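Local coordinates for ABC transporter periplasmic peptide-binding protein (Pseudoalteromonas, PDB 4QFK), which probably binds dipeptides or short peptides in the periplasm and hands them to an ABC transporter for uptake, at residues D149-K154 and L167-S172; N289-Y294 and R383-N388; A37-F42 and H222-Y227. All coordinates share one frame; numbering follows the deposited sequence.

How the contacts relate
The centre of contact 2 lies about 11 Å from the centre of the chain, those of contacts 1 and 3 about 21 Å. Contacts 2 and 3 are mostly buried and both reach the large mixed sheet, through strands 282-297 and 223-228, yet their nearest atoms are about 12 Å apart. Contact 1 belongs to a separate four-stranded antiparallel sheet, is partly exposed, and joins residues close in sequence. The chemistry follows these places: contact 1 mixes a backbone hydrogen bond with apolar and CH-pi packing, contact 2 relies on carbonyl contacts and a bridging water, and contact 3 is built from apolar side chains.

Contact 1: D149-K154 and L167-S172; sequences DQLIRK and LFNAES
I152 and L167 form the end pair of a beta hairpin, strands 152-159 and 162-167, in a four-stranded antiparallel sheet that has 152-159 at its edge. They are a non-hydrogen-bonded antiparallel pair with CA atoms 4.6 Å apart. Just inside this end lies a classic beta bulge, R153 and K154 both facing E166. Beyond the pair, F168 N donates to L151 O over 3.0 Å with an N-H...O angle of 164°, so the close of helix 148-151 is tied to the chain leaving the hairpin.

L151 fills the angle between the segments. Its CG stands anti to the backbone N (chi1 178°), and from there the methyls part company: CD1 reaches L167 CB and the carbonyl oxygen of N169, whereas CD2 lies 3.9 Å from E171 CB. An alanine here would remove both methyls and is likely to open a gap among L167, N169 and E171. I152 CD1 meets L167 CD2 at 3.4 Å, tighter than usual for two methyls, and F174 of helix 174-177 packs on L151, I152 and L167.

On the outer side, R153 CG sits over one face of the F168 ring, 3.4 Å from its centroid and 23° off the normal. This is a CH-pi contact of the aliphatic CG, offset toward the rim; the guanidinium is not stacked on the ring. E171 OE2 accepts from S173 N. N169 ND2 donates to A170 O over 2.9 Å, the acceptor lying near the amide plane of N169 but the donor well above the carbonyl plane of A170.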
loop_
_atom_site.group_PDB
_atom_site.type_symbol
_atom_site.label_atom_id
_atom_site.label_comp_id
_atom_site.label_asym_id
_atom_site.label_seq_id
_atom_site.Cartn_x
_atom_site.Cartn_y
_atom_site.Cartn_z
ATOM N N ASP A 149 4.770 -15.084 -5.708
ATOM C CA ASP A 149 4.728 -16.010 -6.845
ATOM C C ASP A 149 5.981 -16.879 -6.985
ATOM O O ASP A 149 5.941 -17.931 -7.636
ATOM C CB ASP A 149 4.403 -15.294 -8.182
ATOM C CG ASP A 149 5.508 -14.342 -8.634
ATOM O OD1 ASP A 149 6.057 -13.614 -7.776
ATOM O OD2 ASP A 149 5.827 -14.317 -9.849
ATOM N N GLN A 150 7.089 -16.446 -6.388
ATOM C CA GLN A 150 8.327 -17.221 -6.454
ATOM C C GLN A 150 8.575 -17.941 -5.133
ATOM O O GLN A 150 9.439 -18.812 -5.045
ATOM C CB GLN A 150 9.528 -16.329 -6.811
ATOM C CG GLN A 150 9.569 -15.874 -8.269
ATOM C CD GLN A 150 10.819 -15.057 -8.619
ATOM O OE1 GLN A 150 11.890 -15.616 -8.880
ATOM N NE2 GLN A 150 10.679 -13.727 -8.633
ATOM N N LEU A 151 7.801 -17.567 -4.113
ATOM C CA LEU A 151 7.954 -18.118 -2.775
ATOM C C LEU A 151 7.192 -19.426 -2.599
ATOM O O LEU A 151 7.726 -20.373 -2.021
ATOM C CB LEU A 151 7.521 -17.106 -1.715
ATOM C CG LEU A 151 7.568 -17.540 -0.250
ATOM C CD1 LEU A 151 9.004 -17.837 0.179
ATOM C CD2 LEU A 151 6.940 -16.479 0.646
ATOM N N ILE A 152 5.949 -19.484 -3.078
ATOM C CA ILE A 152 5.132 -20.674 -2.878
ATOM C C ILE A 152 5.597 -21.772 -3.804
ATOM O O ILE A 152 5.572 -21.615 -5.022
ATOM C CB ILE A 152 3.626 -20.452 -3.143
ATOM C CG1 ILE A 152 3.074 -19.291 -2.316
ATOM C CG2 ILE A 152 2.833 -21.735 -2.847
ATOM C CD1 ILE A 152 3.124 -19.550 -0.838
ATOM N N ARG A 153 5.994 -22.890 -3.204
ATOM C CA ARG A 153 6.438 -24.072 -3.920
ATOM C C ARG A 153 5.260 -24.953 -4.330
ATOM O O ARG A 153 5.214 -25.490 -5.446
ATOM C CB ARG A 153 7.375 -24.869 -3.013
ATOM C CG ARG A 153 8.334 -25.782 -3.745
ATOM C CD ARG A 153 8.908 -26.846 -2.815
ATOM N NE ARG A 153 8.174 -28.106 -2.917
ATOM C CZ ARG A 153 7.914 -28.911 -1.893
ATOM N NH1 ARG A 153 8.316 -28.584 -0.670
ATOM N NH2 ARG A 153 7.247 -30.039 -2.094
ATOM N N LYS A 154 4.312 -25.109 -3.416
ATOM C CA LYS A 154 3.163 -25.990 -3.622
ATOM C C LYS A 154 2.095 -25.692 -2.587
ATOM O O LYS A 154 2.382 -25.127 -1.534
ATOM C CB LYS A 154 3.587 -27.451 -3.447
ATOM C CG LYS A 154 3.801 -28.228 -4.733
ATOM C CD LYS A 154 2.484 -28.613 -5.406
ATOM C CE LYS A 154 2.720 -29.559 -6.591
ATOM N NZ LYS A 154 3.980 -29.217 -7.326
ATOM N N LEU A 167 6.671 -23.458 1.206
ATOM C CA LEU A 167 7.488 -22.359 0.691
ATOM C C LEU A 167 8.940 -22.784 0.455
ATOM O O LEU A 167 9.510 -23.549 1.247
ATOM C CB LEU A 167 7.480 -21.212 1.694
ATOM C CG LEU A 167 6.237 -21.064 2.569
ATOM C CD1 LEU A 167 6.424 -19.944 3.594
ATOM C CD2 LEU A 167 5.022 -20.812 1.701
ATOM N N PHE A 168 9.545 -22.284 -0.617
ATOM C CA PHE A 168 10.951 -22.592 -0.897
ATOM C C PHE A 168 11.886 -22.170 0.246
ATOM O O PHE A 168 12.984 -22.717 0.394
ATOM C CB PHE A 168 11.417 -21.948 -2.207
ATOM C CG PHE A 168 10.798 -22.546 -3.442
ATOM C CD1 PHE A 168 11.326 -23.683 -4.019
ATOM C CD2 PHE A 168 9.697 -21.962 -4.032
ATOM C CE1 PHE A 168 10.761 -24.235 -5.161
ATOM C CE2 PHE A 168 9.135 -22.513 -5.176
ATOM C CZ PHE A 168 9.673 -23.652 -5.734
ATOM N N ASN A 169 11.472 -21.182 1.035
ATOM C CA ASN A 169 12.247 -20.784 2.203
ATOM C C ASN A 169 11.356 -20.136 3.228
ATOM O O ASN A 169 10.218 -19.799 2.933
ATOM C CB ASN A 169 13.396 -19.841 1.834
ATOM C CG ASN A 169 12.947 -18.679 0.961
ATOM O OD1 ASN A 169 12.943 -18.775 -0.271
ATOM N ND2 ASN A 169 12.588 -17.562 1.597
ATOM N N ALA A 170 11.870 -19.982 4.439
ATOM C CA ALA A 170 11.148 -19.251 5.466
ATOM C C ALA A 170 11.092 -17.802 5.035
ATOM O O ALA A 170 12.011 -17.305 4.393
ATOM C CB ALA A 170 11.854 -19.378 6.808
ATOM N N GLU A 171 10.007 -17.125 5.379
ATOM C CA GLU A 171 9.828 -15.734 4.987
ATOM C C GLU A 171 8.835 -15.032 5.910
ATOM O O GLU A 171 7.625 -15.317 5.893
ATOM C CB GLU A 171 9.399 -15.651 3.523
ATOM C CG GLU A 171 9.194 -14.238 3.019
ATOM C CD GLU A 171 10.224 -13.258 3.552
ATOM O OE1 GLU A 171 11.372 -13.254 3.054
ATOM O OE2 GLU A 171 9.873 -12.473 4.462
ATOM N N SER A 172 9.361 -14.115 6.721
ATOM C CA SER A 172 8.591 -13.486 7.790
ATOM C C SER A 172 7.334 -12.774 7.276
ATOM O O SER A 172 6.307 -12.713 7.966
ATOM C CB SER A 172 9.470 -12.521 8.584
ATOM O OG SER A 172 10.114 -11.590 7.731
#

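Contact 2: N289-Y294 and R383-N388; sequences NLNIGY and RIYNPN
G293 and Y385 mark the closest approach of the backbones, where a type I beta turn from R383 to N386 comes up against strand 282-297 of the large mixed sheet.

The backbone contact is of the CA-H...O kind: G293 CA lies 3.2 Å from Y385 O, with an angle of 138° at the hydrogen. Glycine permits this proximity, because a CB placed in standard geometry on G293 would fall 2.0 Å from Y385 O, a clash. Y385 O also accepts a hydrogen bond from Y327 OH of helix 319-327, which gives the carbonyl a conventional polar partner as well.

Van der Waals packing comes next. Y385 CB rests 3.5 Å from I292 O, and the ring base follows it past the same oxygen. With chi1 at 46°, Y385 CG stands between its backbone N and carbonyl carbon, and the ring folds back over its own turn, where R383 CB lies over the rim of one face, 3.6 Å above the ring plane. N291 adds its side chain to the same flank of Y385.

Water and turn bonds complete the polar account. Water 1 donates to Y294 O over 2.7 Å and accepts from N386 ND2 over 3.2 Å. The other end of the N386 amide, OD1, takes a weak bond from N388 N, so the two ends of the amide have different partners that favour one orientation of the group. N386 N bonds R383 O at 2.9 Å, closing the turn, and N388 caps the start of helix 389-401 with OD1 receiving K391 N.

The chemistry thus implies a close but sparsely hydrogen-bonded seam, in which a glycine lets a turn carbonyl reach the strand and a water carries polar continuity from Y294 to N386.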
loop_
_atom_site.group_PDB
_atom_site.type_symbol
_atom_site.label_atom_id
_atom_site.label_comp_id
_atom_site.label_asym_id
_atom_site.label_seq_id
_atom_site.Cartn_x
_atom_site.Cartn_y
_atom_site.Cartn_z
ATOM N N ASN A 289 -1.842 8.358 5.822
ATOM C CA ASN A 289 -1.742 7.011 5.278
ATOM C C ASN A 289 -0.341 6.496 5.540
ATOM O O ASN A 289 0.590 7.294 5.628
ATOM C CB ASN A 289 -2.073 7.016 3.788
ATOM C CG ASN A 289 -1.804 5.675 3.113
ATOM O OD1 ASN A 289 -0.926 5.574 2.260
ATOM N ND2 ASN A 289 -2.577 4.656 3.463
ATOM N N LEU A 290 -0.204 5.183 5.705
ATOM C CA LEU A 290 1.087 4.570 5.927
ATOM C C LEU A 290 1.957 4.728 4.677
ATOM O O LEU A 290 1.925 3.879 3.786
ATOM C CB LEU A 290 0.928 3.075 6.256
ATOM C CG LEU A 290 0.158 2.698 7.518
ATOM C CD1 LEU A 290 0.260 1.192 7.782
ATOM C CD2 LEU A 290 0.687 3.493 8.716
ATOM N N ASN A 291 2.716 5.817 4.604
ATOM C CA ASN A 291 3.658 6.008 3.515
ATOM C C ASN A 291 4.655 7.094 3.881
ATOM O O ASN A 291 4.475 7.786 4.876
ATOM C CB ASN A 291 2.917 6.417 2.244
ATOM C CG ASN A 291 2.166 7.714 2.416
ATOM O OD1 ASN A 291 1.053 7.722 2.933
ATOM N ND2 ASN A 291 2.785 8.820 2.030
ATOM N N ILE A 292 5.681 7.265 3.052
ATOM C CA ILE A 292 6.665 8.314 3.264
ATOM C C ILE A 292 7.286 8.740 1.939
ATOM O O ILE A 292 7.635 7.895 1.098
ATOM C CB ILE A 292 7.772 7.878 4.227
ATOM C CG1 ILE A 292 8.865 8.945 4.321
ATOM C CG2 ILE A 292 8.382 6.556 3.782
ATOM C CD1 ILE A 292 8.634 9.964 5.407
ATOM N N GLY A 293 7.384 10.051 1.742
ATOM C CA GLY A 293 8.205 10.602 0.689
ATOM C C GLY A 293 9.521 11.077 1.282
ATOM O O GLY A 293 9.537 11.676 2.365
ATOM N N TYR A 294 10.624 10.827 0.577
ATOM C CA TYR A 294 11.941 11.079 1.148
ATOM C C TYR A 294 12.931 11.534 0.085
ATOM O O TYR A 294 12.678 11.411 -1.123
ATOM C CB TYR A 294 12.481 9.806 1.830
ATOM C CG TYR A 294 12.524 8.598 0.896
ATOM C CD1 TYR A 294 13.442 8.538 -0.145
ATOM C CD2 TYR A 294 11.631 7.543 1.031
ATOM C CE1 TYR A 294 13.482 7.464 -1.019
ATOM C CE2 TYR A 294 11.669 6.445 0.149
ATOM C CZ TYR A 294 12.600 6.418 -0.870
ATOM O OH TYR A 294 12.673 5.351 -1.757
ATOM N N ARG A 383 2.316 10.420 -6.773
ATOM C CA ARG A 383 1.913 9.416 -5.811
ATOM C C ARG A 383 1.612 10.095 -4.479
ATOM O O ARG A 383 2.080 11.213 -4.220
ATOM C CB ARG A 383 3.018 8.368 -5.662
ATOM C CG ARG A 383 2.515 6.985 -5.354
ATOM C CD ARG A 383 1.728 6.412 -6.514
ATOM N NE ARG A 383 2.594 5.972 -7.601
ATOM C CZ ARG A 383 2.182 5.827 -8.858
ATOM N NH1 ARG A 383 0.918 6.093 -9.168
ATOM N NH2 ARG A 383 3.022 5.426 -9.803
ATOM N N ILE A 384 0.809 9.420 -3.657
ATOM C CA ILE A 384 0.390 9.914 -2.346
ATOM C C ILE A 384 1.558 10.544 -1.602
ATOM O O ILE A 384 1.440 11.644 -1.065
ATOM C CB ILE A 384 -0.089 8.757 -1.426
ATOM C CG1 ILE A 384 -0.208 7.401 -2.188
ATOM C CG2 ILE A 384 -1.294 9.190 -0.566
ATOM C CD1 ILE A 384 -0.868 7.424 -3.628
ATOM N N TYR A 385 2.680 9.818 -1.572
ATOM C CA TYR A 385 3.849 10.198 -0.776
ATOM C C TYR A 385 4.670 11.339 -1.344
ATOM O O TYR A 385 5.534 11.861 -0.648
ATOM C CB TYR A 385 4.769 9.000 -0.513
ATOM C CG TYR A 385 5.063 8.128 -1.719
ATOM C CD1 TYR A 385 6.018 8.489 -2.666
ATOM C CD2 TYR A 385 4.391 6.926 -1.904
ATOM C CE1 TYR A 385 6.291 7.665 -3.766
ATOM C CE2 TYR A 385 4.662 6.102 -3.000
ATOM C CZ TYR A 385 5.602 6.472 -3.919
ATOM O OH TYR A 385 5.834 5.633 -4.998
ATOM N N ASN A 386 4.405 11.702 -2.599
ATOM C CA ASN A 386 5.021 12.855 -3.269
ATOM C C ASN A 386 4.251 13.134 -4.568
ATOM O O ASN A 386 4.440 12.454 -5.576
ATOM C CB ASN A 386 6.515 12.613 -3.568
ATOM C CG ASN A 386 7.231 13.861 -4.168
ATOM O OD1 ASN A 386 6.611 14.711 -4.827
ATOM N ND2 ASN A 386 8.540 13.956 -3.941
ATOM N N PRO A 387 3.359 14.124 -4.539
ATOM C CA PRO A 387 2.502 14.379 -5.713
ATOM C C PRO A 387 3.202 15.066 -6.903
ATOM O O PRO A 387 2.676 15.016 -8.023
ATOM C CB PRO A 387 1.353 15.239 -5.151
ATOM C CG PRO A 387 1.876 15.825 -3.847
ATOM C CD PRO A 387 2.980 14.912 -3.350
ATOM N N ASN A 388 4.372 15.655 -6.675
ATOM C CA ASN A 388 5.129 16.281 -7.749
ATOM C C ASN A 388 6.633 16.398 -7.441
ATOM O O ASN A 388 7.109 17.427 -6.960
ATOM C CB ASN A 388 4.535 17.658 -8.055
ATOM C CG ASN A 388 4.868 18.145 -9.457
ATOM O OD1 ASN A 388 5.844 17.699 -10.060
ATOM N ND2 ASN A 388 4.057 19.067 -9.979
HETATM O O HOH W 1 10.284 11.887 -2.288
#

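Contact 3: A37-F42 and H222-Y227; sequences ANPVSF and HLVRFY
F42 reaches from the loop after strand 31-35 to V224 and F226 on strand 223-228. Its CB points toward that strand, and the CB-CG bond leaves anti to the carbonyl carbon (chi1 -80°), which carries the ring up beside P39. Along the near rim, CD2 heads for F226, and the next atom, CE2, carries the contact: it is 3.8 Å from F226 CZ and 4.2 Å from V224 CG2. F226 CZ lies in the plane of the F42 ring, while F42 CE2 lies in that of F226, so these two rings touch each other edge to edge. At the far end, F42 CZ comes 3.5 Å from P39 CG of its own segment, and P39 CB lies over the rim of one ring face.

P39 adds a second apolar contact, its CD meeting V224 CG1 at 4.1 Å as the two side chains run past each other in opposite directions. Y215 adds an edge-to-face ring contact to F42, and I56 of helix 50-60 also touches it. Here apolar side chains of a loop pack on the antiparallel hairpin of strands 213-219 and 223-228, at one border of the large mixed sheet of this solute-binding protein.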
loop_
_atom_site.group_PDB
_atom_site.type_symbol
_atom_site.label_atom_id
_atom_site.label_comp_id
_atom_site.label_asym_id
_atom_site.label_seq_id
_atom_site.Cartn_x
_atom_site.Cartn_y
_atom_site.Cartn_z
ATOM N N ALA A 37 -13.054 6.187 -10.890
ATOM C CA ALA A 37 -12.771 5.565 -12.193
ATOM C C ALA A 37 -13.494 4.231 -12.368
ATOM O O ALA A 37 -13.950 3.637 -11.396
ATOM C CB ALA A 37 -11.272 5.366 -12.369
ATOM N N ASN A 38 -13.595 3.770 -13.612
ATOM C CA ASN A 38 -14.058 2.413 -13.896
ATOM C C ASN A 38 -13.144 1.391 -13.237
ATOM O O ASN A 38 -11.933 1.591 -13.135
ATOM C CB ASN A 38 -14.083 2.125 -15.398
ATOM C CG ASN A 38 -14.938 3.109 -16.173
ATOM O OD1 ASN A 38 -14.447 3.807 -17.074
ATOM N ND2 ASN A 38 -16.221 3.169 -15.830
ATOM N N PRO A 39 -13.721 0.286 -12.779
ATOM C CA PRO A 39 -12.806 -0.757 -12.314
ATOM C C PRO A 39 -12.109 -1.350 -13.547
ATOM O O PRO A 39 -12.770 -1.535 -14.559
ATOM C CB PRO A 39 -13.742 -1.751 -11.627
ATOM C CG PRO A 39 -15.071 -1.578 -12.331
ATOM C CD PRO A 39 -15.133 -0.146 -12.817
ATOM N N VAL A 40 -10.802 -1.593 -13.495
ATOM C CA VAL A 40 -10.129 -2.189 -14.652
ATOM C C VAL A 40 -10.344 -3.700 -14.698
ATOM O O VAL A 40 -10.141 -4.320 -15.725
ATOM C CB VAL A 40 -8.611 -1.904 -14.670
ATOM C CG1 VAL A 40 -8.339 -0.416 -14.443
ATOM C CG2 VAL A 40 -7.915 -2.734 -13.640
ATOM N N SER A 41 -10.761 -4.268 -13.567
ATOM C CA SER A 41 -11.031 -5.692 -13.417
ATOM C C SER A 41 -12.004 -5.926 -12.247
ATOM O O SER A 41 -12.266 -5.023 -11.449
ATOM C CB SER A 41 -9.714 -6.435 -13.144
ATOM O OG SER A 41 -9.930 -7.812 -12.887
ATOM N N PHE A 42 -12.542 -7.132 -12.131
ATOM C CA PHE A 42 -13.280 -7.445 -10.921
ATOM C C PHE A 42 -12.597 -8.518 -10.062
ATOM O O PHE A 42 -13.176 -9.015 -9.101
ATOM C CB PHE A 42 -14.718 -7.798 -11.231
ATOM C CG PHE A 42 -15.571 -6.611 -11.465
ATOM C CD1 PHE A 42 -15.697 -6.068 -12.747
ATOM C CD2 PHE A 42 -16.226 -6.003 -10.408
ATOM C CE1 PHE A 42 -16.488 -4.948 -12.958
ATOM C CE2 PHE A 42 -17.022 -4.880 -10.611
ATOM C CZ PHE A 42 -17.158 -4.356 -11.880
ATOM N N HIS A 222 -20.366 4.778 -16.322
ATOM C CA HIS A 222 -21.655 5.115 -15.718
ATOM C C HIS A 222 -21.752 4.688 -14.248
ATOM O O HIS A 222 -21.832 5.544 -13.368
ATOM C CB HIS A 222 -22.830 4.539 -16.539
ATOM C CG HIS A 222 -24.193 4.896 -16.006
ATOM N ND1 HIS A 222 -25.338 4.207 -16.362
ATOM C CD2 HIS A 222 -24.593 5.865 -15.144
ATOM C CE1 HIS A 222 -26.380 4.730 -15.735
ATOM N NE2 HIS A 222 -25.955 5.734 -14.988
ATOM N N LEU A 223 -21.734 3.378 -13.989
ATOM C CA LEU A 223 -21.956 2.868 -12.633
ATOM C C LEU A 223 -21.608 1.382 -12.439
ATOM O O LEU A 223 -21.581 0.587 -13.391
ATOM C CB LEU A 223 -23.417 3.106 -12.197
ATOM C CG LEU A 223 -24.501 2.234 -12.850
ATOM C CD1 LEU A 223 -24.468 0.792 -12.343
ATOM C CD2 LEU A 223 -25.888 2.807 -12.633
ATOM N N VAL A 224 -21.359 1.006 -11.194
ATOM C CA VAL A 224 -21.333 -0.416 -10.847
ATOM C C VAL A 224 -22.306 -0.683 -9.674
ATOM O O VAL A 224 -22.443 0.144 -8.764
ATOM C CB VAL A 224 -19.853 -1.003 -10.713
ATOM C CG1 VAL A 224 -18.783 0.073 -10.908
ATOM C CG2 VAL A 224 -19.643 -1.801 -9.441
ATOM N N ARG A 225 -23.051 -1.781 -9.745
ATOM C CA ARG A 225 -24.009 -2.097 -8.686
ATOM C C ARG A 225 -23.805 -3.469 -8.057
ATOM O O ARG A 225 -23.776 -4.493 -8.745
ATOM C CB ARG A 225 -25.444 -1.986 -9.185
ATOM C CG ARG A 225 -25.942 -0.549 -9.318
ATOM C CD ARG A 225 -27.322 -0.402 -8.703
ATOM N NE ARG A 225 -28.139 -1.559 -9.029
ATOM C CZ ARG A 225 -28.383 -1.942 -10.270
ATOM N NH1 ARG A 225 -27.869 -1.243 -11.265
ATOM N NH2 ARG A 225 -29.130 -3.014 -10.511
ATOM N N PHE A 226 -23.675 -3.484 -6.737
ATOM C CA PHE A 226 -23.583 -4.736 -5.997
ATOM C C PHE A 226 -24.831 -4.771 -5.154
ATOM O O PHE A 226 -25.341 -3.709 -4.794
ATOM C CB PHE A 226 -22.358 -4.738 -5.073
ATOM C CG PHE A 226 -21.035 -4.667 -5.794
ATOM C CD1 PHE A 226 -20.911 -5.111 -7.111
ATOM C CD2 PHE A 226 -19.919 -4.167 -5.149
ATOM C CE1 PHE A 226 -19.710 -5.053 -7.773
ATOM C CE2 PHE A 226 -18.703 -4.098 -5.800
ATOM C CZ PHE A 226 -18.597 -4.535 -7.117
ATOM N N TYR A 227 -25.341 -5.957 -4.843
ATOM C CA TYR A 227 -26.442 -6.032 -3.890
ATOM C C TYR A 227 -26.071 -6.889 -2.677
ATOM O O TYR A 227 -25.039 -7.564 -2.682
ATOM C CB TYR A 227 -27.747 -6.502 -4.547
ATOM C CG TYR A 227 -27.699 -7.899 -5.108
ATOM C CD1 TYR A 227 -26.960 -8.184 -6.261
ATOM C CD2 TYR A 227 -28.403 -8.943 -4.500
ATOM C CE1 TYR A 227 -26.908 -9.493 -6.793
ATOM C CE2 TYR A 227 -28.366 -10.253 -5.024
ATOM C CZ TYR A 227 -27.620 -10.514 -6.172
ATOM O OH TYR A 227 -27.582 -11.784 -6.693
#